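Local coordinates for endo-1,4-beta-xylanase (Pseudoalteromonas haloplanktis, PDB 1H12), which hydrolyses internal beta-1,4 linkages of xylan as a cold-adapted family 8 glycoside hydrolase, and probably has some activity on related beta-glucans, at residues 125-130 and 135-140; 66-69 and 75-78; 287-292 and 303-308; 350-355 and 363-368; 167-172 and 215-220. One frame throughout, in Å; residues are numbered along the deposited sequence. Where two conformers were deposited one is given.

Contact 1: 125-130 and 135-140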
# COMPACT_ATOMS: atom_id res chain seq x y z
N LYS A 125 -14.60 -4.16 4.87
CA LYS A 125 -15.60 -3.99 3.82
C LYS A 125 -16.91 -3.44 4.36
O LYS A 125 -17.58 -4.10 5.18
CB LYS A 125 -15.87 -5.29 3.09
CG LYS A 125 -16.71 -5.14 1.86
CD LYS A 125 -17.13 -6.47 1.21
CE LYS A 125 -16.05 -7.05 0.48
NZ LYS A 125 -16.71 -8.33 -0.24
N LEU A 126 -17.24 -2.25 3.92
CA LEU A 126 -18.51 -1.57 4.17
C LEU A 126 -19.25 -1.46 2.85
O LEU A 126 -18.65 -1.50 1.78
CB LEU A 126 -18.28 -0.18 4.74
CG LEU A 126 -18.10 -0.02 6.27
CD1 LEU A 126 -17.15 -0.89 6.91
CD2 LEU A 126 -17.78 1.43 6.52
N LYS A 127 -20.56 -1.27 2.92
CA LYS A 127 -21.36 -0.93 1.77
C LYS A 127 -22.41 0.06 2.19
O LYS A 127 -22.69 0.19 3.38
CB LYS A 127 -22.04 -2.17 1.13
CG LYS A 127 -21.22 -3.02 0.20
CD LYS A 127 -22.01 -4.16 -0.36
CE LYS A 127 -21.13 -4.97 -1.33
NZ LYS A 127 -21.86 -6.07 -2.07
N LEU A 128 -23.04 0.71 1.21
CA LEU A 128 -24.29 1.41 1.46
C LEU A 128 -25.45 0.41 1.24
O LEU A 128 -25.46 -0.32 0.25
CB LEU A 128 -24.43 2.63 0.57
CG LEU A 128 -23.31 3.63 0.61
CD1 LEU A 128 -23.65 4.89 -0.14
CD2 LEU A 128 -22.89 4.00 2.00
N ASN A 129 -26.40 0.41 2.15
CA ASN A 129 -27.56 -0.47 2.03
C ASN A 129 -28.56 0.06 1.00
O ASN A 129 -28.29 1.08 0.35
CB ASN A 129 -28.17 -0.77 3.40
CG ASN A 129 -28.89 0.41 4.05
OD1 ASN A 129 -29.22 1.42 3.40
ND2 ASN A 129 -29.15 0.28 5.37
N GLN A 130 -29.67 -0.60 0.85
CA GLN A 130 -30.62 -0.24 -0.18
C GLN A 130 -31.24 1.14 0.04
O GLN A 130 -31.79 1.72 -0.88
CB GLN A 130 -31.71 -1.29 -0.38
N TYR A 135 -23.09 0.37 6.25
CA TYR A 135 -23.07 -0.74 7.20
C TYR A 135 -21.87 -1.59 6.90
O TYR A 135 -21.26 -1.54 5.83
CB TYR A 135 -24.37 -1.59 7.12
CG TYR A 135 -24.48 -2.42 5.88
CD1 TYR A 135 -24.84 -1.85 4.66
CD2 TYR A 135 -24.18 -3.78 5.88
CE1 TYR A 135 -24.90 -2.61 3.50
CE2 TYR A 135 -24.27 -4.54 4.75
CZ TYR A 135 -24.63 -3.97 3.55
OH TYR A 135 -24.67 -4.72 2.37
N LYS A 136 -21.47 -2.35 7.90
CA LYS A 136 -20.32 -3.26 7.79
C LYS A 136 -20.74 -4.59 7.20
O LYS A 136 -21.63 -5.29 7.71
CB LYS A 136 -19.71 -3.51 9.17
CG LYS A 136 -19.19 -2.24 9.84
CD LYS A 136 -18.57 -2.47 11.19
CE LYS A 136 -17.92 -1.23 11.78
NZ LYS A 136 -18.98 -0.22 12.17
N VAL A 137 -20.12 -4.94 6.11
CA VAL A 137 -20.32 -6.26 5.46
C VAL A 137 -19.47 -7.30 6.15
O VAL A 137 -19.92 -8.43 6.41
CB VAL A 137 -20.02 -6.19 3.96
CG1 VAL A 137 -20.18 -7.57 3.32
CG2 VAL A 137 -20.90 -5.17 3.25
N ASP A 138 -18.22 -6.96 6.40
CA ASP A 138 -17.25 -7.87 7.03
C ASP A 138 -16.49 -7.04 8.04
O ASP A 138 -15.82 -6.06 7.69
CB ASP A 138 -16.37 -8.50 6.00
CG ASP A 138 -15.50 -9.61 6.51
OD1 ASP A 138 -15.24 -9.69 7.73
OD2 ASP A 138 -14.97 -10.40 5.66
N GLU A 139 -16.61 -7.39 9.31
CA GLU A 139 -15.95 -6.71 10.41
C GLU A 139 -14.48 -7.06 10.55
O GLU A 139 -13.76 -6.37 11.26
CB GLU A 139 -16.61 -7.05 11.72
CG GLU A 139 -18.05 -6.57 11.86
CD GLU A 139 -18.69 -7.05 13.18
OE1 GLU A 139 -18.38 -8.16 13.60
OE2 GLU A 139 -19.45 -6.35 13.79
N GLY A 140 -14.02 -8.11 9.91
CA GLY A 140 -12.62 -8.46 10.00
C GLY A 140 -11.74 -7.39 9.31
O GLY A 140 -12.20 -6.71 8.38
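Lys125 O accepts two backbone N-H groups, from Val137 N at 2.8 Å and from Asp138 N at 3.2 Å. This shared acceptor marks a beta bulge in the hairpin of strands 123-128 and 134-136: Lys125 pairs with Asp138, whereas Leu126 is already opposite Lys136. Over the bulge, Val137 puts CG1 against Lys125 CD (3.9 Å). Leu126, on the other face, runs alongside Lys136, with Leu126 CD1 3.8 Å from Lys136 CG, and also meets Phe102 and Tyr106 of helix 93-107. Cutting Leu126 back to alanine is likely to open a gap against that helix and leave the Lys136 methylenes without their neighbour. Lys127 exchanges two backbone bonds with Tyr135, N to O at 3.0 Å and O to N at 2.9 Å. Its CB meets Tyr135 CE1 at 3.7 Å, while NZ leads away to Glu71 O. The Tyr135 ring takes the position between its backbone N and carbonyl carbon (chi1 72°), which sets it alongside Lys127, and Asn129 N lies at its edge, 3.6 Å from CE1. Four main-chain bonds thus fix the hairpin irrespective of side chain, and the lysines contribute mainly methylenes.

Contact 2: 66-69 and 75-78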
# COMPACT_ATOMS: atom_id res chain seq x y z
N ALA A 66 -14.69 1.83 -3.59
CA ALA A 66 -14.18 0.67 -4.27
C ALA A 66 -15.22 0.19 -5.27
O ALA A 66 -16.00 -0.72 -5.08
CB ALA A 66 -13.79 -0.45 -3.27
N ILE A 67 -15.23 0.88 -6.39
CA ILE A 67 -16.12 0.60 -7.51
C ILE A 67 -15.91 -0.82 -7.93
O ILE A 67 -14.79 -1.30 -8.03
CB ILE A 67 -15.84 1.58 -8.64
CG1 ILE A 67 -16.22 3.01 -8.17
CG2 ILE A 67 -16.60 1.21 -9.89
CD1 ILE A 67 -15.71 4.10 -9.01
N ASN A 68 -17.02 -1.52 -8.11
CA ASN A 68 -16.94 -2.95 -8.37
C ASN A 68 -18.13 -3.40 -9.16
O ASN A 68 -19.26 -3.56 -8.63
CB ASN A 68 -16.92 -3.69 -7.05
CG ASN A 68 -16.59 -5.16 -7.22
OD1 ASN A 68 -16.93 -5.78 -8.29
ND2 ASN A 68 -15.86 -5.73 -6.26
N PRO A 69 -17.87 -3.60 -10.44
CA PRO A 69 -18.89 -4.01 -11.42
C PRO A 69 -19.40 -5.42 -11.20
O PRO A 69 -20.53 -5.72 -11.50
CB PRO A 69 -18.13 -3.99 -12.77
CG PRO A 69 -16.77 -3.88 -12.51
CD PRO A 69 -16.56 -3.48 -11.06
N ILE A 75 -16.66 -0.30 0.13
CA ILE A 75 -15.77 0.71 0.71
C ILE A 75 -14.76 -0.08 1.55
O ILE A 75 -15.17 -0.89 2.39
CB ILE A 75 -16.55 1.69 1.59
CG1 ILE A 75 -17.73 2.28 0.81
CG2 ILE A 75 -15.62 2.73 2.15
CD1 ILE A 75 -18.66 3.11 1.67
N ARG A 76 -13.47 0.13 1.31
CA ARG A 76 -12.41 -0.69 1.88
C ARG A 76 -11.44 0.15 2.70
O ARG A 76 -11.15 1.31 2.41
CB ARG A 76 -11.69 -1.43 0.76
CG ARG A 76 -12.61 -2.40 0.05
CD ARG A 76 -12.02 -3.14 -1.11
NE ARG A 76 -13.10 -3.92 -1.73
CZ ARG A 76 -12.98 -5.11 -2.27
NH1 ARG A 76 -11.79 -5.70 -2.43
NH2 ARG A 76 -14.09 -5.69 -2.72
N THR A 77 -10.88 -0.45 3.73
CA THR A 77 -9.90 0.21 4.57
C THR A 77 -8.60 0.49 3.83
O THR A 77 -7.98 1.54 4.08
CB THR A 77 -9.63 -0.52 5.88
OG1 THR A 77 -9.31 -1.89 5.58
CG2 THR A 77 -10.81 -0.43 6.80
N GLU A 78 -8.16 -0.40 2.95
CA GLU A 78 -6.96 -0.13 2.18
C GLU A 78 -7.11 1.17 1.40
O GLU A 78 -6.31 2.09 1.52
CB GLU A 78 -6.61 -1.31 1.29
CG GLU A 78 -5.92 -2.41 2.08
CD GLU A 78 -5.75 -3.73 1.31
OE1 GLU A 78 -6.29 -3.87 0.20
OE2 GLU A 78 -5.05 -4.65 1.84
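The methyl group of Ala66 rests against the stem of Arg76, with Ala66 CB 3.9 Å from both CD and NE of the arginine and 4.0 Å from its CG. The arginine chain is extended from CG to NE, which lays its methylenes past the alanine and carries the guanidinium on toward Asn68. There Arg76 NH2 comes within 4.0 Å of Asn68 ND2, a van der Waals approach of two nitrogen donors without a hydrogen bond. The amide and guanidinium planes are turned 52° apart, and the two side chains meet at a slant. The Asn68 amide points this way because its chi1 is -170°.

A second shell fixes both groups: Arg76 NE forms a salt bridge with Asp74 OD1, which probably sets the rotation of the guanidinium, while Asn68 N binds Asp73 OD1 and Asn68 OD1 receives weak bonds from the backbone N of Asp70 and Glu71.

The contact closes the hairpin connection between antiparallel strands 58-66 and 74-76, with Arg76 at the N-cap position of helix 77-89. Tyr380 of helix 379-392 packs on both Ala66 and Arg76, and Trp124 and Lys125 of strand 123-128 also touch the arginine.

Contact 3: 287-292 and 303-308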
# COMPACT_ATOMS: atom_id res chain seq x y z
N MET A 287 6.76 -2.79 -5.03
CA MET A 287 6.54 -1.38 -4.73
C MET A 287 7.07 -1.05 -3.31
O MET A 287 7.78 -0.06 -3.13
CB MET A 287 5.06 -1.05 -4.83
CG MET A 287 4.67 0.35 -4.60
SD MET A 287 2.91 0.57 -4.65
CE MET A 287 2.20 -0.18 -3.43
N ASN A 288 6.71 -1.89 -2.35
CA ASN A 288 7.15 -1.71 -0.98
C ASN A 288 8.66 -1.85 -0.85
O ASN A 288 9.28 -1.16 -0.05
CB ASN A 288 6.48 -2.72 -0.07
CG ASN A 288 5.00 -2.55 0.05
OD1 ASN A 288 4.45 -1.45 -0.17
ND2 ASN A 288 4.32 -3.62 0.45
N VAL A 289 9.26 -2.76 -1.62
CA VAL A 289 10.72 -2.92 -1.62
C VAL A 289 11.37 -1.62 -2.16
O VAL A 289 12.36 -1.16 -1.59
CB VAL A 289 11.13 -4.16 -2.41
CG1 VAL A 289 12.65 -4.25 -2.54
CG2 VAL A 289 10.62 -5.42 -1.75
N GLY A 290 10.84 -1.07 -3.23
CA GLY A 290 11.32 0.23 -3.74
C GLY A 290 11.20 1.33 -2.69
O GLY A 290 12.11 2.13 -2.49
N LEU A 291 10.02 1.42 -2.05
CA LEU A 291 9.80 2.37 -1.00
C LEU A 291 10.88 2.23 0.08
O LEU A 291 11.50 3.21 0.50
CB LEU A 291 8.37 2.18 -0.45
CG LEU A 291 7.89 3.08 0.65
CD1 LEU A 291 6.38 2.86 0.81
CD2 LEU A 291 8.56 2.88 2.00
N ASP A 292 11.09 1.00 0.54
CA ASP A 292 12.04 0.76 1.60
C ASP A 292 13.45 1.14 1.17
O ASP A 292 14.21 1.75 1.96
CB ASP A 292 11.98 -0.66 2.08
CG ASP A 292 12.71 -0.84 3.39
OD1 ASP A 292 13.74 -1.57 3.44
OD2 ASP A 292 12.26 -0.24 4.39
N LYS A 303 17.75 -5.01 -4.25
CA LYS A 303 18.13 -4.95 -5.66
C LYS A 303 17.85 -6.27 -6.32
O LYS A 303 17.33 -6.32 -7.45
CB LYS A 303 19.61 -4.55 -5.76
CG LYS A 303 19.93 -3.20 -5.20
CD LYS A 303 21.49 -3.02 -5.06
CE LYS A 303 21.90 -1.92 -4.37
NZ LYS A 303 23.43 -1.87 -4.35
N SER A 304 18.24 -7.37 -5.70
CA SER A 304 18.00 -8.68 -6.28
C SER A 304 16.49 -8.94 -6.41
O SER A 304 16.02 -9.46 -7.41
CB SER A 304 18.68 -9.75 -5.39
OG SER A 304 18.43 -11.04 -5.86
N ALA A 305 15.73 -8.62 -5.37
CA ALA A 305 14.28 -8.86 -5.39
C ALA A 305 13.65 -8.17 -6.58
O ALA A 305 12.90 -8.79 -7.35
CB ALA A 305 13.66 -8.35 -4.09
N VAL A 306 13.94 -6.88 -6.73
CA VAL A 306 13.31 -6.14 -7.83
C VAL A 306 13.88 -6.52 -9.19
O VAL A 306 13.10 -6.70 -10.14
CB VAL A 306 13.23 -4.63 -7.59
CG1 VAL A 306 12.58 -4.37 -6.19
CG2 VAL A 306 14.51 -3.93 -7.75
N ASN A 307 15.17 -6.63 -9.30
CA ASN A 307 15.75 -6.95 -10.59
C ASN A 307 15.22 -8.29 -11.10
O ASN A 307 14.89 -8.42 -12.29
CB ASN A 307 17.29 -7.01 -10.52
CG ASN A 307 17.96 -5.67 -10.40
OD1 ASN A 307 17.43 -4.61 -10.80
ND2 ASN A 307 19.22 -5.70 -9.91
N LYS A 308 15.10 -9.29 -10.23
CA LYS A 308 14.64 -10.60 -10.67
C LYS A 308 13.13 -10.57 -10.96
O LYS A 308 12.67 -11.28 -11.89
CB LYS A 308 15.00 -11.69 -9.67
CG LYS A 308 16.49 -11.94 -9.57
CD LYS A 308 16.85 -12.75 -8.30
CE LYS A 308 16.26 -14.08 -8.06
NZ LYS A 308 16.78 -14.97 -9.19
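Val289 and Val306 make the closest apolar contact between segments 287-292 and 303-308, on helices 283-296 and 300-318; in the conformer of Val306 described here, one of two, their CG1 methyls are 3.7 Å apart. The two valines point past one another, each coming from its own helix. In Val289 a chi1 of 174° sends the CG1 branch across the interface. Val306, in this conformer, answers with the methyl that lies beside its own backbone N. A looser touch joins Val289 CG1 to Ala305 CB at 4.5 Å, and one valine thereby spans two successive residues of the facing helix. The CA atoms of Val289 and Val306 are 7.5 Å apart, close enough for these small side chains to bridge the helices directly.

No hydrogen bond joins 287-292 to 303-308; main-chain N-H groups are used within each helix, as in Leu291 N to Met287 O at 2.9 Å. Nearby, Asp292 pairs with Arg233 and accepts from His302, the latter link tying the first helix to an early turn of the second.

The two helices form a helical hairpin, and Phe240 of helix 219-243 packs on both Val289 and Ala305.

Contact 4: 350-355 and 363-368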
# COMPACT_ATOMS: atom_id res chain seq x y z
N VAL A 350 7.45 2.12 -9.06
CA VAL A 350 8.01 2.44 -7.77
C VAL A 350 9.14 1.50 -7.41
O VAL A 350 10.14 1.90 -6.78
CB VAL A 350 6.94 2.45 -6.67
CG1 VAL A 350 7.51 2.73 -5.33
CG2 VAL A 350 5.84 3.43 -7.03
N ALA A 351 9.02 0.24 -7.81
CA ALA A 351 10.05 -0.74 -7.57
C ALA A 351 11.41 -0.34 -8.12
O ALA A 351 12.44 -0.78 -7.63
CB ALA A 351 9.66 -2.08 -8.19
N LEU A 352 11.39 0.50 -9.15
CA LEU A 352 12.64 0.99 -9.76
C LEU A 352 13.54 1.72 -8.84
O LEU A 352 14.75 1.84 -9.12
CB LEU A 352 12.33 1.83 -11.00
CG LEU A 352 11.59 1.10 -12.11
CD1 LEU A 352 11.23 2.13 -13.18
CD2 LEU A 352 12.45 -0.05 -12.67
N LEU A 353 13.05 2.22 -7.71
CA LEU A 353 13.90 2.83 -6.70
C LEU A 353 14.89 1.86 -6.07
O LEU A 353 15.81 2.28 -5.39
CB LEU A 353 13.03 3.53 -5.66
CG LEU A 353 12.22 4.71 -6.17
CD1 LEU A 353 11.07 5.06 -5.26
CD2 LEU A 353 13.14 5.94 -6.34
N ALA A 354 14.71 0.56 -6.30
CA ALA A 354 15.66 -0.47 -5.90
C ALA A 354 16.33 -1.14 -7.10
O ALA A 354 17.16 -2.03 -6.87
CB ALA A 354 15.00 -1.54 -5.04
N SER A 355 16.01 -0.75 -8.32
CA SER A 355 16.56 -1.40 -9.55
C SER A 355 17.97 -0.87 -9.85
O SER A 355 18.29 0.28 -9.60
CB SER A 355 15.66 -1.04 -10.76
OG SER A 355 16.26 -1.57 -12.01
N GLU A 363 12.12 1.09 -19.61
CA GLU A 363 10.92 0.46 -20.08
C GLU A 363 9.79 0.53 -19.05
O GLU A 363 8.69 0.97 -19.40
CB GLU A 363 11.17 -1.00 -20.35
N PHE A 364 10.02 0.10 -17.82
CA PHE A 364 8.96 0.08 -16.81
C PHE A 364 8.54 1.51 -16.48
O PHE A 364 7.35 1.78 -16.31
CB PHE A 364 9.33 -0.70 -15.58
CG PHE A 364 9.27 -2.21 -15.75
CD1 PHE A 364 8.08 -2.87 -15.51
CD2 PHE A 364 10.36 -2.93 -16.19
CE1 PHE A 364 7.99 -4.24 -15.71
CE2 PHE A 364 10.27 -4.31 -16.40
CZ PHE A 364 9.06 -4.93 -16.17
N PHE A 365 9.48 2.44 -16.42
CA PHE A 365 9.07 3.77 -16.07
C PHE A 365 8.22 4.40 -17.17
O PHE A 365 7.18 5.03 -16.91
CB PHE A 365 10.25 4.69 -15.76
CG PHE A 365 9.77 6.00 -15.22
CD1 PHE A 365 9.44 6.11 -13.89
CD2 PHE A 365 9.54 7.10 -16.04
CE1 PHE A 365 8.90 7.28 -13.40
CE2 PHE A 365 9.01 8.27 -15.51
CZ PHE A 365 8.69 8.34 -14.20
N ASN A 366 8.67 4.25 -18.43
CA ASN A 366 7.91 4.84 -19.53
C ASN A 366 6.55 4.21 -19.72
O ASN A 366 5.58 4.90 -20.08
CB ASN A 366 8.78 4.91 -20.79
CG ASN A 366 9.80 6.05 -20.63
OD1 ASN A 366 9.39 7.15 -20.47
ND2 ASN A 366 11.04 5.77 -20.53
N GLU A 367 6.41 2.92 -19.45
CA GLU A 367 5.11 2.27 -19.52
C GLU A 367 4.16 2.87 -18.50
O GLU A 367 2.94 2.87 -18.74
CB GLU A 367 5.21 0.78 -19.35
CG GLU A 367 5.84 0.16 -20.57
CD GLU A 367 5.93 -1.33 -20.52
OE1 GLU A 367 5.18 -1.90 -19.67
OE2 GLU A 367 6.70 -1.91 -21.40
N PHE A 368 4.66 3.29 -17.36
CA PHE A 368 3.82 3.98 -16.35
C PHE A 368 3.54 5.43 -16.73
O PHE A 368 2.42 5.89 -16.67
CB PHE A 368 4.51 3.91 -14.99
CG PHE A 368 3.93 4.82 -13.96
CD1 PHE A 368 2.68 4.60 -13.39
CD2 PHE A 368 4.60 5.93 -13.55
CE1 PHE A 368 2.11 5.42 -12.48
CE2 PHE A 368 4.03 6.79 -12.62
CZ PHE A 368 2.80 6.53 -12.08
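Leu352 and Phe365 bring the backbones of two consecutive helical elements to 7.8 Å between their CA atoms, where the 3-10 turn 352-354 after helix 342-351 faces helix 358-369. The contact lies within the (alpha/alpha)6 barrel fold of family 8 glycoside hydrolases.

A single methyl carries the contact. Leu352 holds CG beside its backbone N (chi1 -61°), and from there CD1 enters the angle between Phe364 and Phe365, 4.2 Å from Phe364 CB and 3.8 Å from Phe365 CB. It meets the bases of the two aromatic side chains, and the Phe364 ring leads away from the leucine. The chi1 of Phe365, -172°, leaves an edge of its ring toward Leu352, while the ring also meets that of Trp369, planes about 25° apart, and touches Met24 and Val393.

Leu310 of helix 300-318 touches both Leu352 and Phe364, adding a third element to the apolar cluster. The 3-10 turn is held by its own bonds, among them Ser355 N to Leu352 O at 3.0 Å, which fix the backbone that bears the leucine. The nearest approach of all is to the main chain, with Leu352 CD1 3.7 Å from Phe365 N.

Contact 5: 167-172 and 215-220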
# COMPACT_ATOMS: atom_id res chain seq x y z
N ASN A 167 -7.01 15.16 17.07
CA ASN A 167 -5.68 14.98 17.68
C ASN A 167 -5.09 13.81 16.91
O ASN A 167 -5.24 12.65 17.29
CB ASN A 167 -5.79 14.70 19.17
CG ASN A 167 -4.46 14.73 19.83
OD1 ASN A 167 -3.47 14.30 19.29
ND2 ASN A 167 -4.42 15.28 21.04
N TYR A 168 -4.49 14.12 15.76
CA TYR A 168 -3.94 13.12 14.90
C TYR A 168 -2.97 12.23 15.64
O TYR A 168 -2.92 11.00 15.40
CB TYR A 168 -3.23 13.72 13.71
CG TYR A 168 -4.03 14.67 12.84
CD1 TYR A 168 -5.09 14.23 12.03
CD2 TYR A 168 -3.72 16.01 12.81
CE1 TYR A 168 -5.76 15.09 11.21
CE2 TYR A 168 -4.40 16.88 11.98
CZ TYR A 168 -5.43 16.43 11.19
OH TYR A 168 -6.11 17.33 10.40
N TYR A 169 -2.13 12.82 16.48
CA TYR A 169 -1.10 12.06 17.17
C TYR A 169 -1.73 11.02 18.08
O TYR A 169 -1.34 9.85 18.08
CB TYR A 169 -0.17 12.99 17.95
CG TYR A 169 1.02 12.23 18.50
CD1 TYR A 169 2.04 11.84 17.69
CD2 TYR A 169 1.07 11.85 19.83
CE1 TYR A 169 3.11 11.08 18.18
CE2 TYR A 169 2.09 11.10 20.32
CZ TYR A 169 3.13 10.72 19.49
OH TYR A 169 4.16 9.94 20.01
N ASN A 170 -2.71 11.43 18.91
CA ASN A 170 -3.34 10.48 19.77
C ASN A 170 -4.04 9.38 18.97
O ASN A 170 -4.01 8.20 19.35
CB ASN A 170 -4.40 11.16 20.68
N ASP A 171 -4.68 9.77 17.86
CA ASP A 171 -5.31 8.78 17.01
C ASP A 171 -4.27 7.80 16.45
O ASP A 171 -4.53 6.59 16.34
CB ASP A 171 -6.11 9.42 15.91
CG ASP A 171 -7.38 10.10 16.37
OD1 ASP A 171 -7.80 9.87 17.51
OD2 ASP A 171 -7.98 10.87 15.61
N ALA A 172 -3.10 8.31 16.08
CA ALA A 172 -2.06 7.45 15.53
C ALA A 172 -1.53 6.47 16.58
O ALA A 172 -1.31 5.29 16.27
CB ALA A 172 -0.89 8.28 15.05
N ASN A 215 8.58 7.87 16.29
CA ASN A 215 7.44 8.74 16.57
C ASN A 215 6.61 8.31 17.75
O ASN A 215 5.58 8.92 18.02
CB ASN A 215 6.60 8.94 15.30
CG ASN A 215 7.25 9.90 14.36
OD1 ASN A 215 7.00 11.11 14.46
ND2 ASN A 215 8.14 9.43 13.47
N VAL A 216 7.06 7.30 18.49
CA VAL A 216 6.42 6.91 19.76
C VAL A 216 7.24 7.60 20.89
O VAL A 216 8.32 7.96 20.69
CB VAL A 216 6.30 5.40 19.91
CG1 VAL A 216 5.32 4.88 18.88
CG2 VAL A 216 7.64 4.70 19.85
N THR A 217 6.69 7.59 22.09
CA THR A 217 7.38 8.32 23.18
C THR A 217 7.64 7.49 24.38
O THR A 217 7.73 8.08 25.43
CB THR A 217 6.69 9.49 23.76
OG1 THR A 217 5.39 8.97 24.16
CG2 THR A 217 6.53 10.66 22.70
N ASN A 218 7.89 6.23 24.22
CA ASN A 218 8.46 5.42 25.28
C ASN A 218 9.48 4.45 24.67
O ASN A 218 9.33 3.98 23.55
CB ASN A 218 7.40 4.72 26.11
CG ASN A 218 6.63 3.57 25.34
OD1 ASN A 218 7.02 2.39 25.40
ND2 ASN A 218 5.53 3.91 24.58
N GLN A 219 10.49 4.14 25.48
CA GLN A 219 11.60 3.32 25.02
C GLN A 219 11.15 1.92 24.63
O GLN A 219 11.64 1.40 23.59
CB GLN A 219 12.60 3.20 26.17
CG GLN A 219 13.81 2.35 25.82
CD GLN A 219 14.78 2.20 26.98
OE1 GLN A 219 15.23 3.23 27.53
NE2 GLN A 219 15.10 0.98 27.33
N ALA A 220 10.27 1.29 25.35
CA ALA A 220 9.88 -0.08 25.00
C ALA A 220 9.27 -0.10 23.62
O ALA A 220 9.55 -0.97 22.82
CB ALA A 220 8.95 -0.65 26.04
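Tyr169 OH donates a short hydrogen bond of 2.6 Å to the backbone carbonyl oxygen of Asn215. It links the first turn of helix 168-182 to the corner between helices 206-215 and 219-243, within the alpha-helical barrel fold of family 8 glycoside hydrolases. The oxygen lies at the edge of the tyrosine ring, near its plane, and is also 3.3 Å from Tyr169 CE1. Seen from the carbonyl, the hydroxyl is tilted 24° out of its plane, with a C=O...OH angle of 144°.

The tyrosine gets there by extending from its helix: a chi1 of -172° carries the ring away from the backbone N and over a separation of 9.2 Å between the CA atoms of Tyr169 and Asn215. Ser157 of helix 143-160 touches it on the way. A phenylalanine in place of Tyr169 would probably leave the Asn215 carbonyl without this donor and the ring less firmly directed toward the corner.

The Asn215 amide is engaged elsewhere: ND2 bonds to Tyr211 O and Asn401 OD1, and OD1 accepts from Asn402 N, so the C-terminal tail is bound to the same corner. Helices 168-182 and 219-243 each begin with an asparagine N-cap. Asn167 OD1 accepts from Asn170 N at 3.0 Å, with the donor above the amide plane, and Asn218 caps helix 219-243. Val216 packs on Ile173 and Leu176 farther along helix 168-182. The exposed Thr217 also approaches the phenol, its CG2 methyl 3.7 Å from Tyr169 OH.

Overall arrangement
Along the chain the order is contact 2, contact 1, contact 5, contact 3, contact 4, each closing before the next opens. Contacts 1 and 2, with centres 11 Å apart, share the antiparallel sheet: strands 74-76 and 123-128 are neighbours, joined by a probable hydrogen bond from Ile75 N to Leu126 O. Contacts 3 and 4, with centres 10 Å apart, meet where Lys303 packs on Ala354; contact 1 lies on the opposite side of the chain's centre from both. Contact 5 stands apart, its centre 29 to 34 Å from the others. Each thus fixes its own part of the single-chain fold: the sheet in contacts 1 and 2, consecutive helices in 3 and 4, and a helix corner in 5.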